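Local coordinates for protein N(2),N(2)-dimethylguanosine tRNA methyltransferase (Pyrococcus horikoshii, PDB 2DUL) that dimethylates N2 of the guanine at position 26 in tRNAs, with S-adenosyl-L-methionine probably serving as donor of both methyl groups, at residues N35-V39 / I60-R64; P48-A54 / Y131-L137; A66-E72 / E111-V115. All coordinates share one frame; numbering follows the deposited sequence.

Contact 1 of 3, residues N35-V39 / I60-R64; sequences NRDIV and IRGIR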
loop_
_atom_site.group_PDB
_atom_site.type_symbol
_atom_site.label_atom_id
_atom_site.label_comp_id
_atom_site.label_asym_id
_atom_site.label_seq_id
_atom_site.Cartn_x
_atom_site.Cartn_y
_atom_site.Cartn_z
ATOM N N ASN A 35 3.728 -2.373 -9.423
ATOM C CA ASN A 35 2.651 -2.065 -8.487
ATOM C C ASN A 35 1.377 -2.776 -8.939
ATOM O O ASN A 35 0.693 -3.415 -8.138
ATOM C CB ASN A 35 2.431 -0.546 -8.440
ATOM C CG ASN A 35 1.285 -0.137 -7.521
ATOM O OD1 ASN A 35 0.121 -0.462 -7.768
ATOM N ND2 ASN A 35 1.613 0.592 -6.456
ATOM N N ARG A 36 1.064 -2.676 -10.229
ATOM C CA ARG A 36 -0.131 -3.319 -10.758
ATOM C C ARG A 36 -0.025 -4.849 -10.715
ATOM O O ARG A 36 -1.026 -5.540 -10.502
ATOM C CB ARG A 36 -0.417 -2.812 -12.177
ATOM C CG ARG A 36 -0.893 -1.354 -12.205
ATOM C CD ARG A 36 -1.229 -0.888 -13.614
ATOM N NE ARG A 36 -0.047 -0.515 -14.392
ATOM C CZ ARG A 36 0.527 0.685 -14.371
ATOM N NH1 ARG A 36 0.039 1.653 -13.603
ATOM N NH2 ARG A 36 1.586 0.926 -15.133
ATOM N N ASP A 37 1.182 -5.384 -10.898
ATOM C CA ASP A 37 1.365 -6.832 -10.821
ATOM C C ASP A 37 0.943 -7.298 -9.427
ATOM O O ASP A 37 0.220 -8.286 -9.281
ATOM C CB ASP A 37 2.833 -7.236 -11.015
ATOM C CG ASP A 37 3.246 -7.336 -12.475
ATOM O OD1 ASP A 37 2.378 -7.557 -13.349
ATOM O OD2 ASP A 37 4.461 -7.217 -12.740
ATOM N N ILE A 38 1.420 -6.585 -8.409
ATOM C CA ILE A 38 1.127 -6.926 -7.018
ATOM C C ILE A 38 -0.370 -6.993 -6.757
ATOM O O ILE A 38 -0.863 -7.969 -6.184
ATOM C CB ILE A 38 1.774 -5.903 -6.034
ATOM C CG1 ILE A 38 3.283 -5.826 -6.276
ATOM C CG2 ILE A 38 1.504 -6.310 -4.588
ATOM C CD1 ILE A 38 4.001 -7.148 -6.127
ATOM N N VAL A 39 -1.100 -5.966 -7.178
ATOM C CA VAL A 39 -2.539 -5.963 -6.956
ATOM C C VAL A 39 -3.209 -7.095 -7.744
ATOM O O VAL A 39 -4.143 -7.736 -7.250
ATOM C CB VAL A 39 -3.172 -4.572 -7.298
ATOM C CG1 VAL A 39 -2.891 -4.186 -8.733
ATOM C CG2 VAL A 39 -4.668 -4.606 -7.026
ATOM N N ILE A 60 -5.101 1.361 -17.808
ATOM C CA ILE A 60 -4.297 0.151 -17.656
ATOM C C ILE A 60 -4.618 -0.708 -16.434
ATOM O O ILE A 60 -4.689 -1.933 -16.541
ATOM C CB ILE A 60 -2.775 0.482 -17.646
ATOM C CG1 ILE A 60 -1.960 -0.808 -17.508
ATOM C CG2 ILE A 60 -2.444 1.430 -16.502
ATOM C CD1 ILE A 60 -2.149 -1.786 -18.656
ATOM N N ARG A 61 -4.819 -0.081 -15.280
ATOM C CA ARG A 61 -5.103 -0.846 -14.066
ATOM C C ARG A 61 -6.400 -1.640 -14.187
ATOM O O ARG A 61 -6.402 -2.853 -13.992
ATOM C CB ARG A 61 -5.165 0.083 -12.847
ATOM C CG ARG A 61 -5.182 -0.635 -11.504
ATOM C CD ARG A 61 -5.164 0.361 -10.347
ATOM N NE ARG A 61 -3.964 1.194 -10.358
ATOM C CZ ARG A 61 -2.835 0.904 -9.716
ATOM N NH1 ARG A 61 -1.805 1.730 -9.803
ATOM N NH2 ARG A 61 -2.738 -0.193 -8.971
ATOM N N GLY A 62 -7.492 -0.954 -14.511
ATOM C CA GLY A 62 -8.776 -1.620 -14.656
ATOM C C GLY A 62 -8.779 -2.666 -15.762
ATOM O O GLY A 62 -9.392 -3.726 -15.625
ATOM N N ILE A 63 -8.104 -2.375 -16.868
ATOM C CA ILE A 63 -8.043 -3.327 -17.972
ATOM C C ILE A 63 -7.336 -4.603 -17.515
ATOM O O ILE A 63 -7.776 -5.710 -17.831
ATOM C CB ILE A 63 -7.317 -2.717 -19.193
ATOM C CG1 ILE A 63 -8.213 -1.654 -19.834
ATOM C CG2 ILE A 63 -6.981 -3.808 -20.211
ATOM C CD1 ILE A 63 -7.499 -0.750 -20.818
ATOM N N ARG A 64 -6.250 -4.461 -16.760
ATOM C CA ARG A 64 -5.546 -5.646 -16.278
ATOM C C ARG A 64 -6.401 -6.389 -15.249
ATOM O O ARG A 64 -6.374 -7.617 -15.185
ATOM C CB ARG A 64 -4.185 -5.268 -15.691
ATOM C CG ARG A 64 -3.207 -4.772 -16.751
ATOM C CD ARG A 64 -1.789 -4.757 -16.219
ATOM N NE ARG A 64 -1.354 -6.090 -15.812
ATOM C CZ ARG A 64 -0.275 -6.328 -15.072
ATOM N NH1 ARG A 64 0.485 -5.320 -14.659
ATOM N NH2 ARG A 64 0.036 -7.572 -14.731
HETATM O O HOH W 1 -2.524 3.059 -12.906
#
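Helices 33-46 and 60-68, which lie against the central sheet of a class I methyltransferase fold, meet here through three arginines, R36 touching I60 and R61 while D37 grips R64. R36 and R61 are both predicted to bind S-adenosyl-L-methionine, so the interface probably forms part of the cofactor pocket. The short helical segments run 10.5 Å apart at an angle of 32°, a gap wide enough for long side chains to interleave.

R36 enters it with CG beside its backbone N, then bends at its third torsion (chi3 -80°). The bend lays the guanidinium across I60, whose CG2 covers one face, off centre and 3.7 Å from R36 CZ. The aliphatic part of R36 is used as well: R36 CG stands over one face of the R61 guanidinium, 3.9 Å from R61 CZ, and R36 CB approaches NH1 of R64.

Polar bonds are made at the edges of the R61 and R64 guanidinium groups. R61 NH2 donates to N35 OD1 (3.1 Å); the oxygen sits in the guanidinium plane, while the amide stands almost perpendicular. R64 NH2 makes a salt bridge with D37 OD1 at 2.7 Å, again in the guanidinium plane, and its NH1 adds a weak bond to the same oxygen.

R36 NH1 and R61 NH1 come within 4.2 Å of each other, and one water bonds weakly to both. Acids outside the two segments share the charge: E8 pairs with R36 and R64, and D136 and D138 with R61. Together with D37 they probably offset the crowding of positive charge. The bonds hold the R36 and R61 guanidinium groups in place in this apo structure, consistent with their predicted role in binding S-adenosyl-L-methionine.

Contact 2 of 3, residues P48-A54 / Y131-L137; sequences PKIVLDA and YFHFIDL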
loop_
_atom_site.group_PDB
_atom_site.type_symbol
_atom_site.label_atom_id
_atom_site.label_comp_id
_atom_site.label_asym_id
_atom_site.label_seq_id
_atom_site.Cartn_x
_atom_site.Cartn_y
_atom_site.Cartn_z
ATOM N N PRO A 48 -12.195 -10.387 -5.405
ATOM C CA PRO A 48 -13.320 -9.445 -5.301
ATOM C C PRO A 48 -14.101 -9.393 -6.621
ATOM O O PRO A 48 -13.507 -9.360 -7.701
ATOM C CB PRO A 48 -12.632 -8.123 -4.962
ATOM C CG PRO A 48 -11.308 -8.250 -5.669
ATOM C CD PRO A 48 -10.903 -9.679 -5.361
ATOM N N LYS A 49 -15.428 -9.390 -6.534
ATOM C CA LYS A 49 -16.278 -9.379 -7.726
ATOM C C LYS A 49 -16.449 -8.021 -8.416
ATOM O O LYS A 49 -16.277 -7.912 -9.634
ATOM C CB LYS A 49 -17.658 -9.950 -7.378
ATOM C CG LYS A 49 -18.646 -9.979 -8.535
ATOM C CD LYS A 49 -19.885 -10.813 -8.200
ATOM C CE LYS A 49 -20.713 -10.200 -7.078
ATOM N NZ LYS A 49 -21.344 -8.921 -7.500
ATOM N N ILE A 50 -16.801 -6.999 -7.640
ATOM C CA ILE A 50 -17.010 -5.654 -8.173
ATOM C C ILE A 50 -15.843 -4.766 -7.744
ATOM O O ILE A 50 -15.648 -4.516 -6.555
ATOM C CB ILE A 50 -18.327 -5.066 -7.640
ATOM C CG1 ILE A 50 -19.459 -6.077 -7.836
ATOM C CG2 ILE A 50 -18.659 -3.772 -8.365
ATOM C CD1 ILE A 50 -20.779 -5.647 -7.218
ATOM N N VAL A 51 -15.078 -4.275 -8.711
ATOM C CA VAL A 51 -13.912 -3.464 -8.387
ATOM C C VAL A 51 -13.875 -2.111 -9.083
ATOM O O VAL A 51 -14.484 -1.920 -10.133
ATOM C CB VAL A 51 -12.630 -4.238 -8.722
ATOM C CG1 VAL A 51 -12.658 -5.602 -8.029
ATOM C CG2 VAL A 51 -12.506 -4.419 -10.234
ATOM N N LEU A 52 -13.146 -1.177 -8.483
ATOM C CA LEU A 52 -13.018 0.166 -9.022
ATOM C C LEU A 52 -11.571 0.641 -9.167
ATOM O O LEU A 52 -10.770 0.539 -8.231
ATOM C CB LEU A 52 -13.767 1.164 -8.123
ATOM C CG LEU A 52 -13.497 2.649 -8.404
ATOM C CD1 LEU A 52 -14.073 3.024 -9.767
ATOM C CD2 LEU A 52 -14.116 3.515 -7.307
ATOM N N ASP A 53 -11.253 1.150 -10.354
ATOM C CA ASP A 53 -9.947 1.737 -10.655
ATOM C C ASP A 53 -10.351 3.220 -10.624
ATOM O O ASP A 53 -10.783 3.777 -11.633
ATOM C CB ASP A 53 -9.484 1.304 -12.054
ATOM C CG ASP A 53 -8.208 2.005 -12.499
ATOM O OD1 ASP A 53 -7.591 2.717 -11.680
ATOM O OD2 ASP A 53 -7.818 1.834 -13.675
ATOM N N ALA A 54 -10.241 3.827 -9.442
ATOM C CA ALA A 54 -10.667 5.212 -9.191
ATOM C C ALA A 54 -10.090 6.354 -10.020
ATOM O O ALA A 54 -10.817 7.284 -10.378
ATOM C CB ALA A 54 -10.499 5.534 -7.696
ATOM N N TYR A 131 -20.810 -0.209 -2.398
ATOM C CA TYR A 131 -20.982 -0.958 -3.634
ATOM C C TYR A 131 -19.822 -1.839 -4.088
ATOM O O TYR A 131 -20.041 -2.941 -4.587
ATOM C CB TYR A 131 -21.329 0.038 -4.744
ATOM C CG TYR A 131 -21.679 -0.583 -6.076
ATOM C CD1 TYR A 131 -20.751 -0.615 -7.123
ATOM C CD2 TYR A 131 -22.943 -1.126 -6.298
ATOM C CE1 TYR A 131 -21.083 -1.175 -8.361
ATOM C CE2 TYR A 131 -23.284 -1.684 -7.525
ATOM C CZ TYR A 131 -22.350 -1.706 -8.553
ATOM O OH TYR A 131 -22.686 -2.256 -9.766
ATOM N N PHE A 132 -18.593 -1.359 -3.924
ATOM C CA PHE A 132 -17.433 -2.118 -4.377
ATOM C C PHE A 132 -16.798 -3.078 -3.383
ATOM O O PHE A 132 -16.661 -2.766 -2.202
ATOM C CB PHE A 132 -16.342 -1.162 -4.883
ATOM C CG PHE A 132 -16.788 -0.275 -6.008
ATOM C CD1 PHE A 132 -17.217 1.024 -5.757
ATOM C CD2 PHE A 132 -16.809 -0.752 -7.314
ATOM C CE1 PHE A 132 -17.668 1.840 -6.796
ATOM C CE2 PHE A 132 -17.257 0.051 -8.362
ATOM C CZ PHE A 132 -17.688 1.350 -8.102
ATOM N N HIS A 133 -16.395 -4.245 -3.882
ATOM C CA HIS A 133 -15.722 -5.248 -3.065
ATOM C C HIS A 133 -14.259 -4.827 -2.937
ATOM O O HIS A 133 -13.567 -5.212 -1.999
ATOM C CB HIS A 133 -15.810 -6.626 -3.730
ATOM C CG HIS A 133 -17.199 -7.182 -3.783
ATOM N ND1 HIS A 133 -17.902 -7.531 -2.649
ATOM C CD2 HIS A 133 -18.024 -7.427 -4.828
ATOM C CE1 HIS A 133 -19.101 -7.967 -2.993
ATOM N NE2 HIS A 133 -19.201 -7.914 -4.310
ATOM N N PHE A 134 -13.790 -4.042 -3.901
ATOM C CA PHE A 134 -12.414 -3.561 -3.878
ATOM C C PHE A 134 -12.301 -2.236 -4.609
ATOM O O PHE A 134 -12.856 -2.061 -5.691
ATOM C CB PHE A 134 -11.457 -4.573 -4.528
ATOM C CG PHE A 134 -10.045 -4.049 -4.715
ATOM C CD1 PHE A 134 -9.255 -3.708 -3.618
ATOM C CD2 PHE A 134 -9.516 -3.876 -5.992
ATOM C CE1 PHE A 134 -7.955 -3.199 -3.792
ATOM C CE2 PHE A 134 -8.218 -3.368 -6.176
ATOM C CZ PHE A 134 -7.439 -3.030 -5.074
ATOM N N ILE A 135 -11.594 -1.298 -3.992
ATOM C CA ILE A 135 -11.363 0.008 -4.594
ATOM C C ILE A 135 -9.861 0.240 -4.542
ATOM O O ILE A 135 -9.237 0.036 -3.503
ATOM C CB ILE A 135 -12.070 1.154 -3.815
ATOM C CG1 ILE A 135 -13.590 1.037 -3.956
ATOM C CG2 ILE A 135 -11.600 2.513 -4.348
ATOM C CD1 ILE A 135 -14.366 2.125 -3.208
ATOM N N ASP A 136 -9.281 0.641 -5.666
ATOM C CA ASP A 136 -7.852 0.921 -5.717
ATOM C C ASP A 136 -7.678 2.421 -5.960
ATOM O O ASP A 136 -8.064 2.942 -7.002
ATOM C CB ASP A 136 -7.181 0.110 -6.831
ATOM C CG ASP A 136 -5.665 0.040 -6.674
ATOM O OD1 ASP A 136 -5.035 -0.818 -7.329
ATOM O OD2 ASP A 136 -5.105 0.838 -5.891
ATOM N N LEU A 137 -7.124 3.105 -4.966
ATOM C CA LEU A 137 -6.882 4.541 -5.027
ATOM C C LEU A 137 -5.417 4.776 -5.336
ATOM O O LEU A 137 -4.559 4.565 -4.474
ATOM C CB LEU A 137 -7.203 5.201 -3.684
ATOM C CG LEU A 137 -8.647 5.263 -3.199
ATOM C CD1 LEU A 137 -8.696 6.068 -1.894
ATOM C CD2 LEU A 137 -9.517 5.924 -4.270
#
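The F132 ring is sandwiched between L52 CB, centred over one face in a CH-pi contact 3.7 Å from the centroid, and CD1 of its neighbour Y131, centred over the other. Y131 in turn receives I50, whose CD1 lies over a face and whose CG2 comes 3.6 Å from Y131 CE1; the Y131 hydroxyl bonds to E73. The H133 ring has I50 N and the side-chain NZ of K49 at its edge, near its plane, whereas the F134 ring meets V51 CG1 at its edge and has D136 N over one face.

These groups decorate two adjacent parallel strands, 50-53 and 132-137, in the middle of the Rossmann-like sheet. V51, D53, F134 and D136 face helices 33-46 and 60-68; L52 and I135 lie side by side on the reverse, where I135 meets helix 144-153. L52 forms the regular part of the pairing, its N bonding to F134 O at 2.9 Å and its O accepting from D136 N at 3.0 Å. A54 N to D136 O is a weak last bond.

Where the chain turns at H133, one carbonyl does double duty: I50 O takes H133 N at 2.8 Å and F134 N at 3.3 Å. With CG anti to the carbonyl carbon (chi1 -58°), F132 sets its ring face against L52 CB just before this corner. Backbone bonds and apolar packing thus run along the pair, and they place the D136 carboxylate between R228 and R61, the latter predicted to bind S-adenosyl-L-methionine.

Contact 3 of 3, residues A66-E72 / E111-V115; sequences ALETPAE and EKTIV
The unusual feature is a lysine chain threaded among backbone carbonyls: K112 reaches over the final turn of helix 60-68 and gives its ammonium to A71 O, in the loop that follows. The setting is the helix-to-strand connection of a Rossmann-like beta-alpha-beta unit, just before strand 73-78, with K112 immediately preceding the neighbouring parallel strand 113-118.

Almost fully extended to CE, K112 bends only at its fourth torsion (chi4 -56°), and this turns NZ in toward the loop. The NZ to A71 O bond is short, 2.6 Å, and comes from above the carbonyl plane, 35° out of it, so that no lone pair is met squarely. On the way the chain presses against the helix: CE lies 2.9 Å from A66 O, so tight that the exact value deserves caution, and CD passes the CB of A66 at 4.2 Å. A water accepts from NZ at 2.8 Å and donates weakly to T69 O, extending the link to a second loop carbonyl.

A positive charge set beside carbonyls at the C-terminal end of a helix would be expected to suit the helix dipole. With an alanine here, A71 O would probably lose its ammonium donor and a gap would open beside A66, allowing the loop more freedom to move.

The loop has its own internal brace, an ST turn in which A71 N donates to T69 OG1 at 3.2 Å; that hydroxyl also bonds to F65 O. Beyond it the two strands begin to pair: T113 N donates to E72 O at 2.8 Å, nearly straight (163° at the hydrogen), while K112 CA makes a 3.4 Å CA-H...O contact with the same oxygen.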
loop_
_atom_site.group_PDB
_atom_site.type_symbol
_atom_site.label_atom_id
_atom_site.label_comp_id
_atom_site.label_asym_id
_atom_site.label_seq_id
_atom_site.Cartn_x
_atom_site.Cartn_y
_atom_site.Cartn_z
ATOM N N ALA A 66 -9.596 -6.663 -15.292
ATOM C CA ALA A 66 -10.551 -7.399 -16.112
ATOM C C ALA A 66 -9.922 -8.588 -16.843
ATOM O O ALA A 66 -10.509 -9.672 -16.898
ATOM C CB ALA A 66 -11.209 -6.452 -17.119
ATOM N N LEU A 67 -8.726 -8.391 -17.389
ATOM C CA LEU A 67 -8.052 -9.460 -18.129
ATOM C C LEU A 67 -7.313 -10.499 -17.292
ATOM O O LEU A 67 -7.150 -11.640 -17.730
ATOM C CB LEU A 67 -7.041 -8.870 -19.123
ATOM C CG LEU A 67 -7.527 -8.030 -20.302
ATOM C CD1 LEU A 67 -6.330 -7.338 -20.959
ATOM C CD2 LEU A 67 -8.264 -8.911 -21.302
ATOM N N GLU A 68 -6.877 -10.121 -16.093
ATOM C CA GLU A 68 -6.076 -11.028 -15.279
ATOM C C GLU A 68 -6.574 -11.452 -13.902
ATOM O O GLU A 68 -5.852 -12.131 -13.177
ATOM C CB GLU A 68 -4.674 -10.429 -15.136
ATOM C CG GLU A 68 -4.025 -10.096 -16.475
ATOM C CD GLU A 68 -2.724 -9.327 -16.332
ATOM O OE1 GLU A 68 -1.898 -9.708 -15.474
ATOM O OE2 GLU A 68 -2.523 -8.346 -17.086
ATOM N N THR A 69 -7.790 -11.072 -13.532
ATOM C CA THR A 69 -8.304 -11.447 -12.221
ATOM C C THR A 69 -9.749 -11.912 -12.327
ATOM O O THR A 69 -10.393 -11.729 -13.357
ATOM C CB THR A 69 -8.246 -10.264 -11.231
ATOM O OG1 THR A 69 -9.322 -9.358 -11.504
ATOM C CG2 THR A 69 -6.921 -9.521 -11.365
ATOM N N PRO A 70 -10.277 -12.527 -11.257
ATOM C CA PRO A 70 -11.657 -13.023 -11.228
ATOM C C PRO A 70 -12.713 -11.916 -11.132
ATOM O O PRO A 70 -13.905 -12.203 -11.001
ATOM C CB PRO A 70 -11.672 -13.929 -9.991
ATOM C CG PRO A 70 -10.240 -14.361 -9.858
ATOM C CD PRO A 70 -9.511 -13.069 -10.122
ATOM N N ALA A 71 -12.283 -10.659 -11.188
ATOM C CA ALA A 71 -13.229 -9.546 -11.107
ATOM C C ALA A 71 -14.285 -9.709 -12.199
ATOM O O ALA A 71 -13.956 -10.018 -13.344
ATOM C CB ALA A 71 -12.493 -8.207 -11.270
ATOM N N GLU A 72 -15.551 -9.507 -11.843
ATOM C CA GLU A 72 -16.657 -9.649 -12.789
ATOM C C GLU A 72 -17.149 -8.317 -13.346
ATOM O O GLU A 72 -17.577 -8.233 -14.498
ATOM C CB GLU A 72 -17.819 -10.380 -12.112
ATOM C CG GLU A 72 -17.564 -11.867 -11.914
ATOM C CD GLU A 72 -18.602 -12.543 -11.033
ATOM O OE1 GLU A 72 -19.803 -12.230 -11.167
ATOM O OE2 GLU A 72 -18.213 -13.401 -10.212
ATOM N N GLU A 111 -18.425 -11.090 -20.931
ATOM C CA GLU A 111 -18.147 -12.057 -19.872
ATOM C C GLU A 111 -17.916 -11.246 -18.608
ATOM O O GLU A 111 -18.361 -11.610 -17.520
ATOM C CB GLU A 111 -16.906 -12.884 -20.197
ATOM C CG GLU A 111 -16.455 -13.779 -19.054
ATOM C CD GLU A 111 -15.411 -14.789 -19.481
ATOM O OE1 GLU A 111 -14.499 -14.422 -20.255
ATOM O OE2 GLU A 111 -15.498 -15.951 -19.031
ATOM N N LYS A 112 -17.209 -10.135 -18.770
ATOM C CA LYS A 112 -16.964 -9.230 -17.668
ATOM C C LYS A 112 -17.629 -7.918 -18.061
ATOM O O LYS A 112 -17.664 -7.562 -19.240
ATOM C CB LYS A 112 -15.462 -9.039 -17.447
ATOM C CG LYS A 112 -14.762 -10.318 -17.022
ATOM C CD LYS A 112 -13.373 -10.050 -16.494
ATOM C CE LYS A 112 -12.725 -11.338 -16.010
ATOM N NZ LYS A 112 -13.560 -12.019 -14.987
ATOM N N THR A 113 -18.189 -7.221 -17.084
ATOM C CA THR A 113 -18.840 -5.952 -17.351
ATOM C C THR A 113 -17.833 -4.853 -17.064
ATOM O O THR A 113 -17.238 -4.810 -15.987
ATOM C CB THR A 113 -20.090 -5.780 -16.471
ATOM O OG1 THR A 113 -21.063 -6.751 -16.867
ATOM C CG2 THR A 113 -20.690 -4.387 -16.626
ATOM N N ILE A 114 -17.630 -3.987 -18.048
ATOM C CA ILE A 114 -16.683 -2.888 -17.926
ATOM C C ILE A 114 -17.449 -1.574 -17.995
ATOM O O ILE A 114 -18.229 -1.344 -18.920
ATOM C CB ILE A 114 -15.641 -2.948 -19.060
ATOM C CG1 ILE A 114 -14.899 -4.283 -18.991
ATOM C CG2 ILE A 114 -14.660 -1.782 -18.947
ATOM C CD1 ILE A 114 -14.031 -4.570 -20.193
ATOM N N VAL A 115 -17.234 -0.726 -16.998
ATOM C CA VAL A 115 -17.908 0.561 -16.925
ATOM C C VAL A 115 -16.861 1.666 -16.928
ATOM O O VAL A 115 -16.060 1.778 -15.999
ATOM C CB VAL A 115 -18.748 0.669 -15.640
ATOM C CG1 VAL A 115 -19.534 1.972 -15.639
ATOM C CG2 VAL A 115 -19.685 -0.531 -15.537
HETATM O O HOH W 2 -11.713 -14.168 -15.164
#

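In the fold
The three contacts sit in one Rossmann-like methyltransferase domain, their centres 11 to 12 Å apart. Contact 2 joins two inner strands of the mixed sheet; contact 1 joins the helices on one of its faces, and contact 3 ties the end of helix 60-68 and the loop after it to the start of strand 113-118. Strand 73-78 lies between 113-118 and 50-53. Along the chain, contacts 1 and 2 interlock, contacts 1 and 3 follow in series, and contact 3 nests inside the loop closed by contact 2. The R61-D136 salt bridge and G62 N-D53 OD2 hydrogen bond join contacts 1 and 2, the E72 N-K49 O hydrogen bond contacts 2 and 3, linking the predicted cofactor site to the sheet.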